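Local coordinates for protein possible galactose mutarotase (PDB 4RNL) that is of unknown function but probably interconverts the alpha and beta anomers of an aldose such as galactose, at residues V8-F13 with D23-E28; L39-I44 with A65-Y70; G83-R88 with D314-P319. All coordinates share one frame; numbering follows the deposited sequence.

In the fold
Interaction 1 is a surface contact between the two strands of a beta hairpin at the margin of an antiparallel sheet, whereas interactions 2 and 3 are buried. The first two touch: Phe13 packs on Leu39, on Ala65 and on Leu67 at the start of helix 67-72, and Asp23 N probably donates to Thr40 OG1. Interaction 3 lies beyond the chain's centre from interaction 1, the nearest atoms of the two being about 17 Å apart, and joins loops far apart in sequence. Chemistry follows place: paired backbone bonds and the alkyl parts of charged side chains at the sheet margin, apolar packing in interaction 2, and loop backbone bonds plus a tyrosine-proline contact in interaction 3.

Interaction 1 of 3, residues V8-F13 with D23-E28; sequences VSREPF and DRWTLE
Ser9 and Thr26 face each other as an antiparallel hydrogen-bonded pair, and Glu11 with Arg24 forms the next one. Four backbone bonds result, the straightest from Arg24 N to Glu11 O (2.8 Å, 173° at the hydrogen); Ser9 N gives the first pair its second bond by donating to Thr26 O at 3.0 Å. At this exposed edge a water donates to Thr26 O; in one of the two conformers of Ser9, a small polar residue suited to such a place, OG also bonds that water.

Apolar contact gathers on the indole of Trp25. Arg10 lays its alkyl chain over one face, CB lying 3.7 Å from the centroid of the six-membered ring and only 8° off the normal, a CH-pi contact. Val8 CG1 meets the ring edge at CE3 (3.7 Å), placed there by a first torsion of -176° that sets it anti to the backbone N. With an alanine in place of Trp25, the Arg10 alkyl chain would probably lose its platform, and a gap would be likely to open beside Val8 CG1.

Charge plays a smaller part. Arg10 NE and Asp23 OD2 form a long salt bridge at 3.9 Å; OD2 sits off the plane of the guanidinium, so only the charges attract and no N-H is aimed at it. Phe13 CE1 lies over a face of the Arg24 guanidinium, 3.7 Å from NH1, while that NH1 also bonds Gln46 OE1.

The two strands form a hairpin whose second member pairs onward with strand 35-39. Phe13 and Arg24 reach Leu39 on that strand, whereas Val8 and Trp25 pack against strand 125-129.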
ATOM      1  N   VAL A   8       2.491 -18.462  13.273  1.00 15.10           N
ATOM      2  CA  VAL A   8       1.338 -18.047  12.472  1.00 15.04           C
ATOM      3  C   VAL A   8       0.060 -18.630  13.076  1.00 18.67           C
ATOM      4  O   VAL A   8       0.003 -19.822  13.381  1.00 20.54           O
ATOM      5  CB  VAL A   8       1.480 -18.511  11.005  1.00 17.70           C
ATOM      6  CG1 VAL A   8       0.321 -17.977  10.164  1.00 18.79           C
ATOM      7  CG2 VAL A   8       2.815 -18.046  10.426  1.00 18.43           C
ATOM      8  N   SER A   9      -0.944 -17.781  13.276  1.00 14.15           N
ATOM      9  CA  SER A   9      -2.214 -18.248  13.813  0.75 21.67           C
ATOM     10  C   SER A   9      -3.374 -17.472  13.202  1.00 18.17           C
ATOM     11  O   SER A   9      -3.207 -16.388  12.661  1.00 18.83           O
ATOM     12  CB  SER A   9      -2.236 -18.143  15.336  0.75 23.01           C
ATOM     13  OG  SER A   9      -2.152 -16.792  15.735  0.75 22.43           O
ATOM     14  N   ARG A  10      -4.555 -18.073  13.247  1.00 17.26           N
ATOM     15  CA  ARG A  10      -5.741 -17.491  12.623  1.00 16.58           C
ATOM     16  C   ARG A  10      -6.925 -17.589  13.569  1.00 18.85           C
ATOM     17  O   ARG A  10      -7.117 -18.619  14.238  1.00 20.18           O
ATOM     18  CB  ARG A  10      -6.066 -18.238  11.323  1.00 22.03           C
ATOM     19  CG  ARG A  10      -7.381 -17.836  10.678  1.00 27.00           C
ATOM     20  CD  ARG A  10      -7.879 -18.910   9.721  1.00 33.57           C
ATOM     21  NE  ARG A  10      -8.317 -20.119  10.412  1.00 41.64           N
ATOM     22  CZ  ARG A  10      -8.522 -21.285   9.809  1.00 55.08           C
ATOM     23  NH1 ARG A  10      -8.920 -22.337  10.512  1.00 64.02           N
ATOM     24  NH2 ARG A  10      -8.323 -21.399   8.502  1.00 59.12           N
ATOM     25  N   GLU A  11      -7.708 -16.514  13.657  1.00 15.17           N
ATOM     26  CA  GLU A  11      -8.940 -16.527  14.448  0.62 18.55           C
ATOM     27  C   GLU A  11     -10.017 -15.730  13.720  1.00 17.31           C
ATOM     28  O   GLU A  11      -9.704 -14.874  12.901  1.00 17.96           O
ATOM     29  CB  GLU A  11      -8.710 -15.947  15.852  0.62 25.81           C
ATOM     30  CG  GLU A  11      -7.659 -16.674  16.706  0.62 28.90           C
ATOM     31  CD  GLU A  11      -8.041 -18.105  17.081  0.62 33.29           C
ATOM     32  OE1 GLU A  11      -9.214 -18.494  16.891  0.62 38.07           O
ATOM     33  OE2 GLU A  11      -7.157 -18.845  17.568  0.62 28.90           O
ATOM     34  N   PRO A  12     -11.298 -16.025  14.003  1.00 18.71           N
ATOM     35  CA  PRO A  12     -12.353 -15.215  13.379  1.00 19.73           C
ATOM     36  C   PRO A  12     -12.206 -13.757  13.810  1.00 19.80           C
ATOM     37  O   PRO A  12     -11.802 -13.510  14.954  1.00 19.90           O
ATOM     38  CB  PRO A  12     -13.638 -15.803  13.970  1.00 21.18           C
ATOM     39  CG  PRO A  12     -13.282 -17.219  14.318  1.00 25.21           C
ATOM     40  CD  PRO A  12     -11.841 -17.169  14.761  1.00 21.66           C
ATOM     41  N   PHE A  13     -12.520 -12.821  12.918  1.00 18.08           N
ATOM     42  CA  PHE A  13     -12.411 -11.392  13.222  1.00 19.28           C
ATOM     43  C   PHE A  13     -13.761 -10.686  13.116  1.00 22.44           C
ATOM     44  O   PHE A  13     -13.885  -9.514  13.477  1.00 28.32           O
ATOM     45  CB  PHE A  13     -11.386 -10.717  12.300  1.00 17.86           C
ATOM     46  CG  PHE A  13     -11.036  -9.305  12.710  1.00 21.80           C
ATOM     47  CD1 PHE A  13     -10.497  -9.049  13.967  1.00 21.80           C
ATOM     48  CD2 PHE A  13     -11.237  -8.239  11.839  1.00 23.61           C
ATOM     49  CE1 PHE A  13     -10.169  -7.748  14.357  1.00 25.37           C
ATOM     50  CE2 PHE A  13     -10.908  -6.934  12.214  1.00 18.10           C
ATOM     51  CZ  PHE A  13     -10.375  -6.687  13.477  1.00 20.37           C
ATOM     52  N   ASP A  23     -11.482 -13.450   8.683  1.00 17.45           N
ATOM     53  CA  ASP A  23     -10.505 -13.982   9.632  1.00 16.24           C
ATOM     54  C   ASP A  23      -9.354 -13.004   9.824  1.00 14.45           C
ATOM     55  O   ASP A  23      -9.053 -12.207   8.936  1.00 14.31           O
ATOM     56  CB  ASP A  23      -9.927 -15.307   9.122  1.00 12.80           C
ATOM     57  CG  ASP A  23     -10.847 -16.481   9.344  1.00 22.19           C
ATOM     58  OD1 ASP A  23     -11.773 -16.390  10.183  1.00 21.05           O
ATOM     59  OD2 ASP A  23     -10.622 -17.522   8.684  1.00 28.15           O
ATOM     60  N   ARG A  24      -8.713 -13.065  10.991  1.00 13.53           N
ATOM     61  CA  ARG A  24      -7.491 -12.294  11.240  1.00 11.18           C
ATOM     62  C   ARG A  24      -6.309 -13.242  11.423  1.00 13.71           C
ATOM     63  O   ARG A  24      -6.350 -14.143  12.260  1.00 15.51           O
ATOM     64  CB  ARG A  24      -7.633 -11.379  12.464  1.00 14.15           C
ATOM     65  CG  ARG A  24      -6.376 -10.540  12.732  1.00 12.21           C
ATOM     66  CD  ARG A  24      -6.620  -9.407  13.711  1.00 16.24           C
ATOM     67  NE  ARG A  24      -6.937  -9.890  15.057  1.00 18.99           N
ATOM     68  CZ  ARG A  24      -7.040  -9.108  16.128  1.00 23.66           C
ATOM     69  NH1 ARG A  24      -6.858  -7.801  16.011  1.00 18.14           N
ATOM     70  NH2 ARG A  24      -7.328  -9.631  17.318  1.00 25.32           N
ATOM     71  N   TRP A  25      -5.264 -13.051  10.629  1.00 12.70           N
ATOM     72  CA  TRP A  25      -4.066 -13.880  10.729  1.00 12.16           C
ATOM     73  C   TRP A  25      -2.994 -13.111  11.476  1.00 15.45           C
ATOM     74  O   TRP A  25      -2.742 -11.937  11.182  1.00 16.61           O
ATOM     75  CB  TRP A  25      -3.571 -14.245   9.330  1.00 11.44           C
ATOM     76  CG  TRP A  25      -4.461 -15.244   8.641  1.00 13.92           C
ATOM     77  CD1 TRP A  25      -5.680 -15.004   8.059  1.00 13.01           C
ATOM     78  CD2 TRP A  25      -4.201 -16.644   8.464  1.00 12.90           C
ATOM     79  NE1 TRP A  25      -6.184 -16.175   7.526  1.00 14.59           N
ATOM     80  CE2 TRP A  25      -5.300 -17.191   7.767  1.00 13.05           C
ATOM     81  CE3 TRP A  25      -3.147 -17.485   8.837  1.00 12.98           C
ATOM     82  CZ2 TRP A  25      -5.373 -18.548   7.434  1.00 15.82           C
ATOM     83  CZ3 TRP A  25      -3.219 -18.828   8.498  1.00 14.71           C
ATOM     84  CH2 TRP A  25      -4.325 -19.346   7.805  1.00 21.59           C
ATOM     85  N   THR A  26      -2.368 -13.766  12.451  1.00 11.80           N
ATOM     86  CA  THR A  26      -1.332 -13.121  13.250  1.00 12.36           C
ATOM     87  C   THR A  26       0.016 -13.747  12.947  1.00 16.32           C
ATOM     88  O   THR A  26       0.182 -14.965  13.046  1.00 17.65           O
ATOM     89  CB  THR A  26      -1.605 -13.246  14.754  1.00 17.10           C
ATOM     90  OG1 THR A  26      -2.831 -12.583  15.071  1.00 15.02           O
ATOM     91  CG2 THR A  26      -0.486 -12.593  15.553  1.00 18.13           C
ATOM     92  N   LEU A  27       0.965 -12.906  12.545  1.00 12.24           N
ATOM     93  CA  LEU A  27       2.336 -13.338  12.295  1.00 12.86           C
ATOM     94  C   LEU A  27       3.184 -12.759  13.416  1.00 16.65           C
ATOM     95  O   LEU A  27       3.179 -11.545  13.636  1.00 13.78           O
ATOM     96  CB  LEU A  27       2.827 -12.800  10.941  1.00 16.40           C
ATOM     97  CG  LEU A  27       2.381 -13.487   9.643  1.00 22.29           C
ATOM     98  CD1 LEU A  27       0.882 -13.710   9.564  1.00 21.10           C
ATOM     99  CD2 LEU A  27       2.830 -12.685   8.438  1.00 16.02           C
ATOM    100  N   GLU A  28       3.901 -13.617  14.139  1.00 17.45           N
ATOM    101  CA  GLU A  28       4.653 -13.181  15.311  1.00 13.40           C
ATOM    102  C   GLU A  28       6.082 -13.714  15.267  1.00 19.19           C
ATOM    103  O   GLU A  28       6.282 -14.926  15.204  1.00 16.96           O
ATOM    104  CB  GLU A  28       3.965 -13.685  16.586  1.00 17.38           C
ATOM    105  CG  GLU A  28       4.817 -13.583  17.838  1.00 22.93           C
ATOM    106  CD  GLU A  28       4.920 -12.166  18.352  1.00 28.72           C
ATOM    107  OE1 GLU A  28       3.931 -11.673  18.931  1.00 30.06           O
ATOM    108  OE2 GLU A  28       5.991 -11.546  18.180  1.00 32.79           O
TER
HETATM  109  O   HOH W   1       0.652 -16.150  15.908  1.00 20.49           O

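Interaction 2 of 3, residues L39-I44 with A65-Y70; sequences LTYGGI and ADLASY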
ATOM      1  N   LEU A  39      -5.922  -9.163   7.718  1.00 12.24           N
ATOM      2  CA  LEU A  39      -7.329  -9.565   7.619  1.00 10.31           C
ATOM      3  C   LEU A  39      -7.622 -10.155   6.256  1.00 11.31           C
ATOM      4  O   LEU A  39      -7.057  -9.708   5.257  1.00 13.40           O
ATOM      5  CB  LEU A  39      -8.245  -8.362   7.826  1.00 11.05           C
ATOM      6  CG  LEU A  39      -7.969  -7.442   9.013  1.00 14.73           C
ATOM      7  CD1 LEU A  39      -9.021  -6.348   9.028  1.00 12.11           C
ATOM      8  CD2 LEU A  39      -7.966  -8.221  10.332  1.00 10.80           C
ATOM      9  N   THR A  40      -8.519 -11.139   6.192  1.00 11.78           N
ATOM     10  CA  THR A  40      -8.939 -11.659   4.887  1.00 12.00           C
ATOM     11  C   THR A  40      -9.816 -10.638   4.160  1.00 15.25           C
ATOM     12  O   THR A  40     -10.020 -10.731   2.947  1.00 15.33           O
ATOM     13  CB  THR A  40      -9.678 -12.998   4.990  1.00 12.99           C
ATOM     14  OG1 THR A  40     -10.828 -12.851   5.834  1.00 13.62           O
ATOM     15  CG2 THR A  40      -8.763 -14.072   5.557  1.00 18.54           C
ATOM     16  N   TYR A  41     -10.345  -9.667   4.899  1.00 14.48           N
ATOM     17  CA  TYR A  41     -11.075  -8.565   4.256  1.00 12.72           C
ATOM     18  C   TYR A  41     -10.080  -7.562   3.703  1.00 12.36           C
ATOM     19  O   TYR A  41      -9.308  -6.969   4.461  1.00 11.41           O
ATOM     20  CB  TYR A  41     -11.995  -7.865   5.263  1.00 14.34           C
ATOM     21  CG  TYR A  41     -12.778  -6.681   4.713  1.00 13.16           C
ATOM     22  CD1 TYR A  41     -13.659  -6.835   3.646  1.00 13.53           C
ATOM     23  CD2 TYR A  41     -12.663  -5.419   5.288  1.00 16.09           C
ATOM     24  CE1 TYR A  41     -14.388  -5.759   3.159  1.00 16.66           C
ATOM     25  CE2 TYR A  41     -13.386  -4.338   4.806  1.00 16.47           C
ATOM     26  CZ  TYR A  41     -14.242  -4.513   3.739  1.00 17.41           C
ATOM     27  OH  TYR A  41     -14.971  -3.440   3.256  1.00 16.69           O
ATOM     28  N   GLY A  42     -10.086  -7.388   2.383  1.00 13.45           N
ATOM     29  CA  GLY A  42      -9.270  -6.376   1.737  1.00 10.68           C
ATOM     30  C   GLY A  42      -7.779  -6.543   1.944  1.00 11.16           C
ATOM     31  O   GLY A  42      -7.012  -5.598   1.734  1.00 13.63           O
ATOM     32  N   GLY A  43      -7.363  -7.737   2.355  1.00 10.13           N
ATOM     33  CA  GLY A  43      -5.959  -8.028   2.612  1.00  9.81           C
ATOM     34  C   GLY A  43      -5.347  -7.036   3.580  1.00 15.27           C
ATOM     35  O   GLY A  43      -4.148  -6.759   3.542  1.00 11.46           O
ATOM     36  N   ILE A  44      -6.185  -6.503   4.459  1.00  9.63           N
ATOM     37  CA  ILE A  44      -5.803  -5.359   5.279  1.00 10.67           C
ATOM     38  C   ILE A  44      -4.733  -5.714   6.312  1.00 12.95           C
ATOM     39  O   ILE A  44      -4.871  -6.671   7.066  1.00 12.73           O
ATOM     40  CB  ILE A  44      -7.042  -4.761   5.984  1.00  9.61           C
ATOM     41  CG1 ILE A  44      -7.864  -3.939   4.982  1.00 14.98           C
ATOM     42  CG2 ILE A  44      -6.628  -3.854   7.137  1.00  9.97           C
ATOM     43  CD1 ILE A  44      -9.329  -3.767   5.406  1.00 10.55           C
ATOM     44  N   ALA A  65      -9.515  -1.049  15.640  1.00 17.74           N
ATOM     45  CA  ALA A  65      -9.550  -2.214  16.513  1.00 21.51           C
ATOM     46  C   ALA A  65     -10.547  -3.249  16.011  1.00 23.55           C
ATOM     47  O   ALA A  65     -10.411  -4.439  16.305  1.00 21.83           O
ATOM     48  CB  ALA A  65      -9.896  -1.793  17.939  1.00 22.35           C
ATOM     49  N   ASP A  66     -11.540  -2.797  15.247  1.00 20.48           N
ATOM     50  CA  ASP A  66     -12.686  -3.641  14.918  1.00 22.52           C
ATOM     51  C   ASP A  66     -13.018  -3.670  13.428  1.00 18.69           C
ATOM     52  O   ASP A  66     -12.766  -2.708  12.708  1.00 18.70           O
ATOM     53  CB  ASP A  66     -13.914  -3.157  15.687  1.00 27.66           C
ATOM     54  CG  ASP A  66     -14.351  -1.769  15.262  1.00 33.19           C
ATOM     55  OD1 ASP A  66     -13.503  -0.847  15.271  1.00 30.99           O
ATOM     56  OD2 ASP A  66     -15.542  -1.605  14.910  1.00 35.62           O
ATOM     57  N   LEU A  67     -13.619  -4.768  12.981  1.00 18.29           N
ATOM     58  CA  LEU A  67     -13.976  -4.935  11.577  1.00 19.77           C
ATOM     59  C   LEU A  67     -14.996  -3.898  11.103  1.00 18.43           C
ATOM     60  O   LEU A  67     -14.873  -3.363  10.004  1.00 20.51           O
ATOM     61  CB  LEU A  67     -14.515  -6.348  11.331  1.00 21.07           C
ATOM     62  CG  LEU A  67     -14.962  -6.649   9.898  1.00 18.76           C
ATOM     63  CD1 LEU A  67     -13.783  -6.503   8.946  1.00 16.85           C
ATOM     64  CD2 LEU A  67     -15.575  -8.049   9.804  1.00 18.15           C
ATOM     65  N   ALA A  68     -15.989  -3.618  11.942  1.00 18.84           N
ATOM     66  CA  ALA A  68     -17.068  -2.689  11.596  1.00 21.96           C
ATOM     67  C   ALA A  68     -16.550  -1.325  11.153  1.00 21.78           C
ATOM     68  O   ALA A  68     -17.102  -0.711  10.237  1.00 23.67           O
ATOM     69  CB  ALA A  68     -18.034  -2.534  12.763  1.00 20.93           C
ATOM     70  N   SER A  69     -15.479  -0.864  11.795  1.00 18.11           N
ATOM     71  CA  SER A  69     -14.874   0.423  11.456  1.00 18.16           C
ATOM     72  C   SER A  69     -14.282   0.393  10.045  1.00 18.87           C
ATOM     73  O   SER A  69     -14.421   1.355   9.289  1.00 20.27           O
ATOM     74  CB  SER A  69     -13.801   0.804  12.487  1.00 17.82           C
ATOM     75  OG  SER A  69     -14.377   1.193  13.732  1.00 20.68           O
ATOM     76  N   TYR A  70     -13.617  -0.705   9.693  1.00 14.80           N
ATOM     77  CA  TYR A  70     -13.069  -0.861   8.345  1.00 13.88           C
ATOM     78  C   TYR A  70     -14.174  -0.924   7.298  1.00 17.46           C
ATOM     79  O   TYR A  70     -14.044  -0.364   6.203  1.00 21.72           O
ATOM     80  CB  TYR A  70     -12.210  -2.124   8.231  1.00 14.33           C
ATOM     81  CG  TYR A  70     -10.839  -2.009   8.837  1.00 13.45           C
ATOM     82  CD1 TYR A  70      -9.810  -1.364   8.158  1.00 11.44           C
ATOM     83  CD2 TYR A  70     -10.565  -2.557  10.081  1.00 12.51           C
ATOM     84  CE1 TYR A  70      -8.542  -1.262   8.722  1.00 12.03           C
ATOM     85  CE2 TYR A  70      -9.309  -2.465  10.647  1.00 12.25           C
ATOM     86  CZ  TYR A  70      -8.302  -1.815   9.967  1.00 13.98           C
ATOM     87  OH  TYR A  70      -7.043  -1.722  10.535  1.00 12.83           O
TER
HETATM   88  O   HOH W   2     -14.003  -1.031   3.692  1.00 20.28           O
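Tyr70, at the start of helix 67-72, meets three residues of the 39-44 loop in turn. Its CB sits at the edge of the Tyr41 ring, near that ring's plane, 4.2 Å from CE2. Farther out along one side of the Tyr70 ring, CD1 is met by Ile44 CD1 at 3.7 Å and CE1 by Ile44 CG2 at 3.6 Å, so both branches of the isoleucine lie against successive carbons. Beta branching suits this place: with CG2 anti to the backbone N and CG1 anti to the carbonyl carbon, the two arms reach different parts of one ring. Along the ring's other flank, but on the same side of its plane as the isoleucine methyls, Leu39 CD1 stands over the face near Tyr70 CE2 (4.2 Å), offset toward the rim. At the tip, the hydroxyl accepts a hydrogen bond from Phe64 N, which gives the buried polar end a partner and helps to fix the ring's position.

Leu67 widens the apolar patch, its CD1 lying 4.0 Å from Tyr41 CD2. The Tyr41 hydroxyl reaches the helix through a water, 2.6 Å from OH, that donates to Tyr70 O.

Each side also holds its own shape. Tyr41 to Ile44 is a type I' turn, with Gly42 and Gly43 at positive phi, a conformation that glycine adopts easily. Asp66 occupies the N-cap: its OD1 accepts from Ser69 OG at 2.7 Å, and OD2 takes a weak bond from Ser69 N.

The turn joins strand 35-39 to strand 45-51, and the helix lies against it. Leu67 packs on Phe13 of strand 7-15, Tyr41 and Leu67 both touch Val22 of strand 21-28, and Tyr70 rests on Gln46 of strand 45-51.

Interaction 3 of 3, residues G83-R88 with D314-P319; sequences GRYANR and DSPNRP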
ATOM      1  N   GLY A  83      -6.316  -2.821  -5.494  1.00 11.61           N
ATOM      2  CA  GLY A  83      -6.341  -3.322  -6.867  1.00 12.44           C
ATOM      3  C   GLY A  83      -7.762  -3.190  -7.390  1.00 12.47           C
ATOM      4  O   GLY A  83      -8.654  -2.848  -6.601  1.00  9.56           O
ATOM      5  N   ARG A  84      -8.013  -3.485  -8.670  1.00 11.01           N
ATOM      6  CA  ARG A  84      -7.038  -4.058  -9.602  1.00 13.39           C
ATOM      7  C   ARG A  84      -5.988  -3.046 -10.055  1.00 13.69           C
ATOM      8  O   ARG A  84      -4.903  -3.419 -10.510  1.00 12.86           O
ATOM      9  CB  ARG A  84      -7.778  -4.611 -10.838  1.00 16.29           C
ATOM     10  CG  ARG A  84      -6.913  -5.423 -11.794  1.00 12.15           C
ATOM     11  CD  ARG A  84      -7.684  -5.874 -13.033  1.00 13.04           C
ATOM     12  NE  ARG A  84      -8.838  -6.726 -12.717  1.00 13.62           N
ATOM     13  CZ  ARG A  84      -9.340  -7.623 -13.567  1.00 15.55           C
ATOM     14  NH1 ARG A  84      -8.777  -7.798 -14.757  1.00 15.71           N
ATOM     15  NH2 ARG A  84     -10.393  -8.358 -13.229  1.00 15.64           N
ATOM     16  N   TYR A  85      -6.320  -1.763  -9.945  1.00 10.80           N
ATOM     17  CA  TYR A  85      -5.391  -0.708 -10.361  1.00  9.93           C
ATOM     18  C   TYR A  85      -5.255   0.334  -9.257  1.00  9.65           C
ATOM     19  O   TYR A  85      -6.207   1.053  -8.945  1.00 13.17           O
ATOM     20  CB  TYR A  85      -5.787  -0.057 -11.710  1.00 10.13           C
ATOM     21  CG  TYR A  85      -4.667   0.844 -12.204  1.00 11.63           C
ATOM     22  CD1 TYR A  85      -4.567   2.157 -11.765  1.00 12.41           C
ATOM     23  CD2 TYR A  85      -3.676   0.355 -13.053  1.00 14.02           C
ATOM     24  CE1 TYR A  85      -3.527   2.964 -12.158  1.00 15.94           C
ATOM     25  CE2 TYR A  85      -2.628   1.158 -13.462  1.00 12.51           C
ATOM     26  CZ  TYR A  85      -2.560   2.465 -13.004  1.00 14.81           C
ATOM     27  OH  TYR A  85      -1.523   3.284 -13.387  1.00 15.95           O
ATOM     28  N   ALA A  86      -4.065   0.418  -8.672  1.00 11.58           N
ATOM     29  CA  ALA A  86      -3.834   1.341  -7.561  1.00 12.36           C
ATOM     30  C   ALA A  86      -3.651   2.752  -8.095  1.00 12.14           C
ATOM     31  O   ALA A  86      -3.019   2.959  -9.135  1.00 16.11           O
ATOM     32  CB  ALA A  86      -2.622   0.927  -6.752  1.00 13.50           C
ATOM     33  N   ASN A  87      -4.171   3.714  -7.342  1.00 11.15           N
ATOM     34  CA  ASN A  87      -4.212   5.120  -7.744  1.00 10.90           C
ATOM     35  C   ASN A  87      -5.193   5.403  -8.891  1.00 10.79           C
ATOM     36  O   ASN A  87      -6.179   4.678  -9.063  1.00 15.97           O
ATOM     37  CB  ASN A  87      -2.812   5.680  -8.020  1.00 14.26           C
ATOM     38  CG  ASN A  87      -2.683   7.120  -7.589  1.00 18.17           C
ATOM     39  OD1 ASN A  87      -2.945   8.027  -8.371  1.00 21.10           O
ATOM     40  ND2 ASN A  87      -2.326   7.339  -6.318  1.00 21.49           N
ATOM     41  N   ARG A  88      -4.934   6.451  -9.665  1.00 11.37           N
ATOM     42  CA  ARG A  88      -5.975   7.024 -10.512  1.00 13.53           C
ATOM     43  C   ARG A  88      -5.847   6.692 -11.989  1.00 13.43           C
ATOM     44  O   ARG A  88      -4.742   6.633 -12.535  1.00 16.13           O
ATOM     45  CB  ARG A  88      -6.011   8.550 -10.334  1.00 16.37           C
ATOM     46  CG  ARG A  88      -6.385   8.982  -8.935  1.00 15.57           C
ATOM     47  CD  ARG A  88      -6.391  10.490  -8.756  1.00 14.35           C
ATOM     48  NE  ARG A  88      -6.991  10.814  -7.458  1.00 17.96           N
ATOM     49  CZ  ARG A  88      -6.326  10.799  -6.308  1.00 27.46           C
ATOM     50  NH1 ARG A  88      -5.030  10.513  -6.295  1.00 23.37           N
ATOM     51  NH2 ARG A  88      -6.954  11.072  -5.168  1.00 26.33           N
ATOM     52  N   ASP A 314      -2.189   6.859 -13.634  1.00 12.14           N
ATOM     53  CA  ASP A 314      -2.718   7.055 -14.984  1.00 13.93           C
ATOM     54  C   ASP A 314      -1.921   6.333 -16.073  1.00 12.44           C
ATOM     55  O   ASP A 314      -1.986   6.707 -17.242  1.00 15.62           O
ATOM     56  CB  ASP A 314      -2.852   8.548 -15.327  1.00 15.66           C
ATOM     57  CG  ASP A 314      -3.842   8.796 -16.455  1.00 19.35           C
ATOM     58  OD1 ASP A 314      -4.822   8.022 -16.550  1.00 16.46           O
ATOM     59  OD2 ASP A 314      -3.646   9.745 -17.253  1.00 22.03           O
ATOM     60  N   SER A 315      -1.174   5.299 -15.698  1.00 12.53           N
ATOM     61  CA  SER A 315      -0.387   4.557 -16.697  1.00 14.15           C
ATOM     62  C   SER A 315      -1.190   3.975 -17.866  1.00 11.96           C
ATOM     63  O   SER A 315      -0.690   3.962 -19.004  1.00 14.83           O
ATOM     64  CB  SER A 315       0.471   3.469 -16.033  1.00 14.53           C
ATOM     65  OG  SER A 315       1.430   4.053 -15.154  1.00 14.98           O
ATOM     66  N   PRO A 316      -2.434   3.510 -17.623  1.00 12.10           N
ATOM     67  CA  PRO A 316      -3.185   3.000 -18.779  1.00 14.35           C
ATOM     68  C   PRO A 316      -3.496   4.063 -19.838  1.00 16.80           C
ATOM     69  O   PRO A 316      -3.889   3.718 -20.953  1.00 16.82           O
ATOM     70  CB  PRO A 316      -4.481   2.480 -18.143  1.00 12.98           C
ATOM     71  CG  PRO A 316      -4.053   2.063 -16.762  1.00 12.11           C
ATOM     72  CD  PRO A 316      -3.108   3.165 -16.353  1.00 12.71           C
ATOM     73  N   ASN A 317      -3.320   5.336 -19.497  1.00 13.22           N
ATOM     74  CA  ASN A 317      -3.497   6.414 -20.470  1.00 17.70           C
ATOM     75  C   ASN A 317      -2.186   7.089 -20.843  1.00 14.77           C
ATOM     76  O   ASN A 317      -2.181   8.102 -21.539  1.00 16.67           O
ATOM     77  CB  ASN A 317      -4.463   7.465 -19.913  1.00 16.83           C
ATOM     78  CG  ASN A 317      -5.891   6.986 -19.909  1.00 17.55           C
ATOM     79  OD1 ASN A 317      -6.383   6.477 -20.923  1.00 17.93           O
ATOM     80  ND2 ASN A 317      -6.567   7.125 -18.765  1.00 16.33           N
ATOM     81  N   ARG A 318      -1.078   6.529 -20.365  1.00 15.34           N
ATOM     82  CA  ARG A 318       0.244   7.123 -20.550  1.00 16.35           C
ATOM     83  C   ARG A 318       1.245   6.076 -21.037  1.00 14.69           C
ATOM     84  O   ARG A 318       1.912   5.429 -20.228  1.00 14.23           O
ATOM     85  CB  ARG A 318       0.732   7.720 -19.223  1.00 14.06           C
ATOM     86  CG  ARG A 318      -0.042   8.953 -18.763  1.00 17.36           C
ATOM     87  CD  ARG A 318       0.207  10.148 -19.687  1.00 17.49           C
ATOM     88  NE  ARG A 318       1.606  10.589 -19.690  1.00 17.46           N
ATOM     89  CZ  ARG A 318       2.067  11.631 -19.002  1.00 18.55           C
ATOM     90  NH1 ARG A 318       3.351  11.959 -19.063  1.00 17.50           N
ATOM     91  NH2 ARG A 318       1.245  12.342 -18.243  1.00 18.12           N
ATOM     92  N   PRO A 319       1.358   5.904 -22.365  1.00 18.01           N
ATOM     93  CA  PRO A 319       2.245   4.856 -22.876  1.00 21.78           C
ATOM     94  C   PRO A 319       3.722   5.174 -22.637  1.00 23.72           C
ATOM     95  O   PRO A 319       4.563   4.287 -22.798  1.00 21.21           O
ATOM     96  CB  PRO A 319       1.942   4.833 -24.385  1.00 22.08           C
ATOM     97  CG  PRO A 319       0.640   5.533 -24.543  1.00 28.72           C
ATOM     98  CD  PRO A 319       0.592   6.554 -23.441  1.00 22.87           C
TER
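The Gly-Arg-Tyr-Ala-Asn-Arg loop at 83-88 is a sequence signature of the aldose 1-epimerase family, and here it packs against the short 3-10 turn at 315-317. Tyr85 makes most of the side-chain contact. Its hydroxyl accepts a hydrogen bond from Ser315 N (3.1 Å, 142° at the hydrogen), so a buried backbone N-H of the turn is satisfied by the phenol. CG lies anti to the backbone N of Tyr85 (chi1 -170°), which extends the ring toward the turn.

Pro316 approaches that ring from the opposite direction. Its CG stands 4.2 Å from the ring centroid, an off-centre CH-pi contact, and its CD comes 3.5 Å from Tyr85 CZ. A proline suits the place because its compact ring turns the CD and CG methylenes to the aromatic ring, while its backbone nitrogen needs no acceptor.

A second, weak link is made by main chain alone: Asp314 N donates to Arg88 O at 2.8 Å. Asp314 then braces the turn from within, with OD1 accepting from Asn317 ND2 at 3.0 Å, close to the amide plane, and its carbonyl O accepting from Asn317 N. The same OD1 also accepts from Ala90 N, tying the turn to the chain just beyond the loop.

Beyond the contact, Arg88 NE bonds Asn107 OD1, while Arg88 NH2 and, weakly, Asn87 ND2 bond a glycerol, probably from the crystallisation liquor. In galactose mutarotases the arginine of this Asn-Arg pair helps to bind the sugar, so the glycerol is consistent with a sugar pocket beside a loop against which this turn packs, probably the pocket that loops of the galactose mutarotase-like beta-sandwich form.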